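Local coordinates for probable enoyl-CoA hydratase/isomerase (Mycobacterium abscessus, PDB 3SWX), which probably catalyses the hydration or isomerisation of enoyl-CoA thioesters, as a member of the crotonase-like enoyl-CoA hydratase/isomerase family, at residues F242-E245 and D246-L249; A201-I204 and A205-P209; E231-L234 and V235-R239. All coordinates share one frame; numbering follows the deposited sequence.

Interaction 1 (F242-E245 and D246-L249)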
# COMPACT_ATOMS: atom_id res chain seq x y z
N PHE B 242 5.68 29.48 -4.05
CA PHE B 242 4.99 30.78 -3.85
C PHE B 242 5.76 31.93 -4.49
O PHE B 242 5.23 33.01 -4.73
CB PHE B 242 4.75 31.09 -2.37
CG PHE B 242 3.50 30.47 -1.82
CD1 PHE B 242 2.28 30.70 -2.43
CD2 PHE B 242 3.55 29.68 -0.69
CE1 PHE B 242 1.12 30.13 -1.93
CE2 PHE B 242 2.39 29.11 -0.18
CZ PHE B 242 1.17 29.34 -0.81
N THR B 243 7.02 31.64 -4.77
CA THR B 243 7.98 32.56 -5.37
C THR B 243 7.88 32.60 -6.90
O THR B 243 8.37 33.54 -7.55
CB THR B 243 9.39 32.09 -4.91
OG1 THR B 243 9.81 32.92 -3.83
CG2 THR B 243 10.42 32.06 -6.04
N SER B 244 7.26 31.58 -7.47
CA SER B 244 7.21 31.41 -8.91
C SER B 244 6.13 32.30 -9.54
O SER B 244 5.14 32.67 -8.90
CB SER B 244 6.98 29.94 -9.26
OG SER B 244 5.64 29.58 -9.01
N GLU B 245 6.32 32.62 -10.82
CA GLU B 245 5.29 33.32 -11.59
C GLU B 245 3.95 32.58 -11.57
O GLU B 245 2.87 33.20 -11.49
CB GLU B 245 5.69 33.43 -13.05
CG GLU B 245 6.79 34.39 -13.31
CD GLU B 245 6.85 34.73 -14.77
OE1 GLU B 245 7.95 34.59 -15.34
OE2 GLU B 245 5.79 35.10 -15.34
N ASP B 246 4.03 31.26 -11.68
CA ASP B 246 2.83 30.43 -11.76
C ASP B 246 1.98 30.47 -10.48
O ASP B 246 0.74 30.38 -10.57
CB ASP B 246 3.21 28.99 -12.15
CG ASP B 246 3.52 28.85 -13.64
OD1 ASP B 246 3.22 29.79 -14.41
OD2 ASP B 246 4.04 27.80 -14.05
N ALA B 247 2.60 30.61 -9.30
CA ALA B 247 1.81 30.73 -8.06
C ALA B 247 0.94 32.02 -8.05
O ALA B 247 -0.24 31.98 -7.71
CB ALA B 247 2.69 30.67 -6.84
N THR B 248 1.52 33.14 -8.47
CA THR B 248 0.74 34.38 -8.56
C THR B 248 -0.35 34.24 -9.65
O THR B 248 -1.51 34.61 -9.42
CB THR B 248 1.64 35.65 -8.77
OG1 THR B 248 2.32 35.59 -10.03
CG2 THR B 248 2.66 35.77 -7.67
N LEU B 249 -0.00 33.66 -10.79
CA LEU B 249 -1.02 33.37 -11.80
C LEU B 249 -2.15 32.47 -11.26
O LEU B 249 -3.34 32.75 -11.44
CB LEU B 249 -0.39 32.73 -13.05
CG LEU B 249 0.41 33.66 -13.98
CD1 LEU B 249 1.18 32.87 -15.05
CD2 LEU B 249 -0.52 34.71 -14.63
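Ser244 turns its hydroxyl back over the first turn of helix 245-255, where Ser244 OG accepts the amide of Ala247, N to OG 3.2 Å with an N-H...O angle of 151°. The torsion responsible is chi1 of 74°, which sets OG between the backbone N and the carbonyl carbon of its own residue. The same amide also makes a weak bond to Ser244 O, and OG has a second partner in Leu241 O, at the end of the preceding helix. At the next residue, Glu245 O accepts two bonds. Leu249 N reaches Glu245 O in the carbonyl plane at 3.0 Å, almost straight. Thr248 OG1 donates to Glu245 O at 2.9 Å, from a position tilted 27° off that plane. The Thr248 hydroxyl thus folds back on the helix backbone. Ala247 points its methyl at the incoming chain, Ala247 CB lying 3.8 Å from Phe242 CA and 4.4 Å from CD1 of the obliquely turned Phe242 ring, which itself packs on Ile79 of the second subunit. The two acids of this turn look elsewhere: Glu245 forms a salt bridge with Arg265, and Asp246 accepts the backbone amides of Val263 and Gly264, tying the C-terminal tail to the start of the helix. Ser244 is a classic serine N-cap, at the short link between helices 227-242 and 245-255 of this crotonase-family chain.

Interaction 2 (A201-I204 and A205-P209)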
# COMPACT_ATOMS: atom_id res chain seq x y z
N ALA B 201 -3.14 13.21 -19.73
CA ALA B 201 -1.87 13.92 -19.92
C ALA B 201 -2.10 15.41 -20.19
O ALA B 201 -1.41 16.25 -19.65
CB ALA B 201 -1.10 13.27 -21.10
N GLN B 202 -3.10 15.73 -21.02
CA GLN B 202 -3.43 17.13 -21.30
C GLN B 202 -3.95 17.84 -20.04
O GLN B 202 -3.66 19.03 -19.83
CB GLN B 202 -4.45 17.24 -22.43
CG GLN B 202 -3.94 16.79 -23.80
CD GLN B 202 -2.80 17.65 -24.36
OE1 GLN B 202 -2.48 18.72 -23.82
NE2 GLN B 202 -2.17 17.17 -25.45
N THR B 203 -4.70 17.14 -19.20
CA THR B 203 -5.16 17.74 -17.94
C THR B 203 -3.98 18.08 -17.07
O THR B 203 -3.92 19.18 -16.50
CB THR B 203 -6.13 16.83 -17.18
OG1 THR B 203 -7.26 16.59 -18.02
CG2 THR B 203 -6.60 17.50 -15.89
N ILE B 204 -3.03 17.16 -17.01
CA ILE B 204 -1.78 17.37 -16.27
C ILE B 204 -1.06 18.59 -16.81
O ILE B 204 -0.57 19.43 -16.03
CB ILE B 204 -0.86 16.12 -16.32
CG1 ILE B 204 -1.48 14.98 -15.50
CG2 ILE B 204 0.51 16.43 -15.73
CD1 ILE B 204 -0.69 13.68 -15.53
N ALA B 205 -1.02 18.70 -18.14
CA ALA B 205 -0.35 19.80 -18.82
C ALA B 205 -1.01 21.18 -18.64
O ALA B 205 -0.37 22.20 -18.90
CB ALA B 205 -0.16 19.47 -20.32
N ARG B 206 -2.28 21.22 -18.23
CA ARG B 206 -2.94 22.49 -17.89
C ARG B 206 -2.60 22.93 -16.45
O ARG B 206 -2.89 24.06 -16.07
CB ARG B 206 -4.47 22.39 -18.03
CG ARG B 206 -4.97 22.12 -19.44
CD ARG B 206 -6.48 22.34 -19.58
NE ARG B 206 -7.26 21.40 -18.77
CZ ARG B 206 -7.59 20.16 -19.15
NH1 ARG B 206 -8.31 19.41 -18.33
NH2 ARG B 206 -7.22 19.66 -20.34
N GLN B 207 -1.98 22.05 -15.65
CA GLN B 207 -1.62 22.40 -14.28
C GLN B 207 -0.21 23.01 -14.24
O GLN B 207 0.52 22.99 -15.23
CB GLN B 207 -1.71 21.18 -13.38
CG GLN B 207 -2.95 20.32 -13.66
CD GLN B 207 -4.24 21.12 -13.63
OE1 GLN B 207 -4.47 21.93 -12.72
NE2 GLN B 207 -5.10 20.90 -14.61
N ALA B 208 0.15 23.56 -13.09
CA ALA B 208 1.42 24.26 -12.96
C ALA B 208 2.56 23.26 -12.93
O ALA B 208 2.65 22.50 -11.98
CB ALA B 208 1.43 25.09 -11.68
N PRO B 209 3.44 23.26 -13.98
CA PRO B 209 4.51 22.27 -14.09
C PRO B 209 5.43 22.12 -12.86
O PRO B 209 5.77 20.99 -12.52
CB PRO B 209 5.34 22.75 -15.29
CG PRO B 209 4.39 23.54 -16.12
CD PRO B 209 3.44 24.18 -15.14
O HOH W 1 -7.99 16.68 -21.12
O HOH W 2 2.00 20.79 -16.06
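Helix 193-205 runs out here: Ala205 N still bonds to Ala201 O, but Arg206 N divides between Thr203 O and a weak bond to Gln202 O, and Gln207 N goes to Ile204 O at 3.0 Å, so i to i-3 bonds take over. The side chains of Arg206 and Gln207 both fold back on Thr203. Gln207, bent at chi2 (-53°), lies alongside Thr203 and sends NE2 to Thr203 O at 2.8 Å, with the acceptor in its amide plane and an N-H...O angle of 161°. This donor and Arg206 N approach that oxygen from opposite faces of the carbonyl. The Arg206 chain bends at chi3, laying one guanidinium face over Thr203 CA, 3.6 Å from Arg206 CZ. Arg206 NH1 makes a weak bond to Thr203 OG1 at 3.0 Å, and a water at the guanidinium edge links NH2 with the same hydroxyl, which also bonds to Ala199 O. Another water joins Ile204 O to Gln207 O, while Gln207 OE1 accepts from Asn141 of the second subunit. Carbonyls of the last helical turn are therefore met by side-chain and water donors, and the Gln207 amide, held at both ends, ties this helix terminus to the subunit interface.

Interaction 3 (E231-L234 and V235-R239); sequences EEQL and VPTVR
With chi1 at -58°, Thr237 has OG1 beside its own backbone N, and both groups can reach the carbonyl of Gln233 one turn earlier. Thr237 OG1 donates to Gln233 O at 2.7 Å, and Thr237 N to the same oxygen at 2.9 Å, the two arriving from opposite faces of the carbonyl plane. The bonds fall just beyond a break in the helix: Pro236 has no N-H to give, and its ring lies against the turn before, Pro236 CD 3.4 Å from Glu232 O. Val235 N and Glu231 O are also parted, and a water bridges them, accepting from Val235 N at 2.8 Å and donating to Glu231 O at 2.8 Å. Regular bonding resumes with Val238 N to Leu234 O, 3.1 Å, and that carbonyl takes a further bond from Tyr145 OH of the second subunit. This is a proline kink within helix 227-242, with a threonine hydroxyl folded back on Gln233 O. Gln233, Leu234 and Thr237 rest on helix 209-225 through Asn218, Leu221 and Ala214. Glu231 forms a salt bridge with Arg224 of the second subunit, and Val238 packs on Ile79 of that subunit; the kinked helix thus touches both helix 209-225 of its own chain and the second subunit.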
# COMPACT_ATOMS: atom_id res chain seq x y z
N GLU B 231 8.87 15.13 4.80
CA GLU B 231 8.25 16.12 5.67
C GLU B 231 9.07 17.40 5.75
O GLU B 231 8.53 18.49 5.67
CB GLU B 231 8.06 15.56 7.08
CG GLU B 231 6.83 14.71 7.20
CD GLU B 231 6.75 14.01 8.53
OE1 GLU B 231 7.61 14.22 9.41
OE2 GLU B 231 5.80 13.23 8.68
N GLU B 232 10.37 17.24 5.94
CA GLU B 232 11.29 18.35 6.10
C GLU B 232 11.28 19.27 4.87
O GLU B 232 11.49 20.45 4.96
CB GLU B 232 12.70 17.75 6.32
CG GLU B 232 13.72 18.70 6.75
CD GLU B 232 15.11 18.06 6.93
OE1 GLU B 232 15.43 17.06 6.26
OE2 GLU B 232 15.87 18.63 7.72
N GLN B 233 11.01 18.71 3.69
CA GLN B 233 10.94 19.51 2.48
C GLN B 233 9.58 20.17 2.20
O GLN B 233 9.49 21.00 1.31
CB GLN B 233 11.27 18.63 1.26
CG GLN B 233 12.62 17.99 1.29
CD GLN B 233 13.73 18.99 1.33
OE1 GLN B 233 13.55 20.15 0.95
NE2 GLN B 233 14.91 18.55 1.79
N LEU B 234 8.51 19.80 2.93
CA LEU B 234 7.16 20.22 2.53
C LEU B 234 6.98 21.75 2.47
O LEU B 234 6.62 22.29 1.41
CB LEU B 234 6.10 19.63 3.47
CG LEU B 234 5.89 18.12 3.38
CD1 LEU B 234 4.98 17.67 4.50
CD2 LEU B 234 5.32 17.72 2.01
N VAL B 235 7.25 22.43 3.58
CA VAL B 235 7.09 23.89 3.64
C VAL B 235 8.20 24.63 2.85
O VAL B 235 7.90 25.59 2.13
CB VAL B 235 7.00 24.42 5.12
CG1 VAL B 235 6.92 25.96 5.17
CG2 VAL B 235 5.82 23.79 5.86
N PRO B 236 9.47 24.19 2.94
CA PRO B 236 10.45 24.88 2.07
C PRO B 236 10.12 24.81 0.57
O PRO B 236 10.34 25.78 -0.15
CB PRO B 236 11.76 24.14 2.38
CG PRO B 236 11.58 23.69 3.77
CD PRO B 236 10.13 23.36 3.95
N THR B 237 9.60 23.68 0.11
CA THR B 237 9.18 23.55 -1.28
C THR B 237 7.99 24.44 -1.59
O THR B 237 7.97 25.09 -2.63
CB THR B 237 8.87 22.10 -1.60
OG1 THR B 237 10.04 21.32 -1.35
CG2 THR B 237 8.41 21.93 -3.08
N VAL B 238 6.99 24.53 -0.71
CA VAL B 238 5.87 25.41 -1.02
C VAL B 238 6.28 26.87 -1.00
O VAL B 238 5.77 27.67 -1.79
CB VAL B 238 4.60 25.19 -0.17
CG1 VAL B 238 4.66 25.97 1.17
CG2 VAL B 238 3.38 25.60 -0.99
N ARG B 239 7.23 27.22 -0.13
CA ARG B 239 7.75 28.59 -0.06
C ARG B 239 8.40 28.99 -1.39
O ARG B 239 8.10 30.05 -1.93
CB ARG B 239 8.75 28.70 1.09
CG ARG B 239 9.32 30.10 1.35
CD ARG B 239 10.29 30.08 2.56
NE ARG B 239 9.72 29.30 3.68
CZ ARG B 239 10.41 28.52 4.52
NH1 ARG B 239 11.74 28.36 4.42
NH2 ARG B 239 9.76 27.87 5.49
O HOH W 3 8.05 21.20 6.00

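The three contacts follow one another along the C-terminal third of the chain: interaction 2 closes helix 193-205, interaction 3 kinks helix 227-242, and interaction 1 starts helix 245-255. Centres of interactions 1 and 2 are about 16 Å apart, yet they touch, Asp246 OD2 lying 3.8 Å from Pro209 CD. Interaction 3 runs into interaction 1 through the sequence, again with centres about 16 Å apart, whereas interactions 2 and 3 stay about 10 Å apart at their nearest atoms. All three reach the second subunit, and Ile79 of that subunit packs on both Phe242 and Val238. A glycerol, probably from crystallisation, lies about 5 Å from the Val235 side chain.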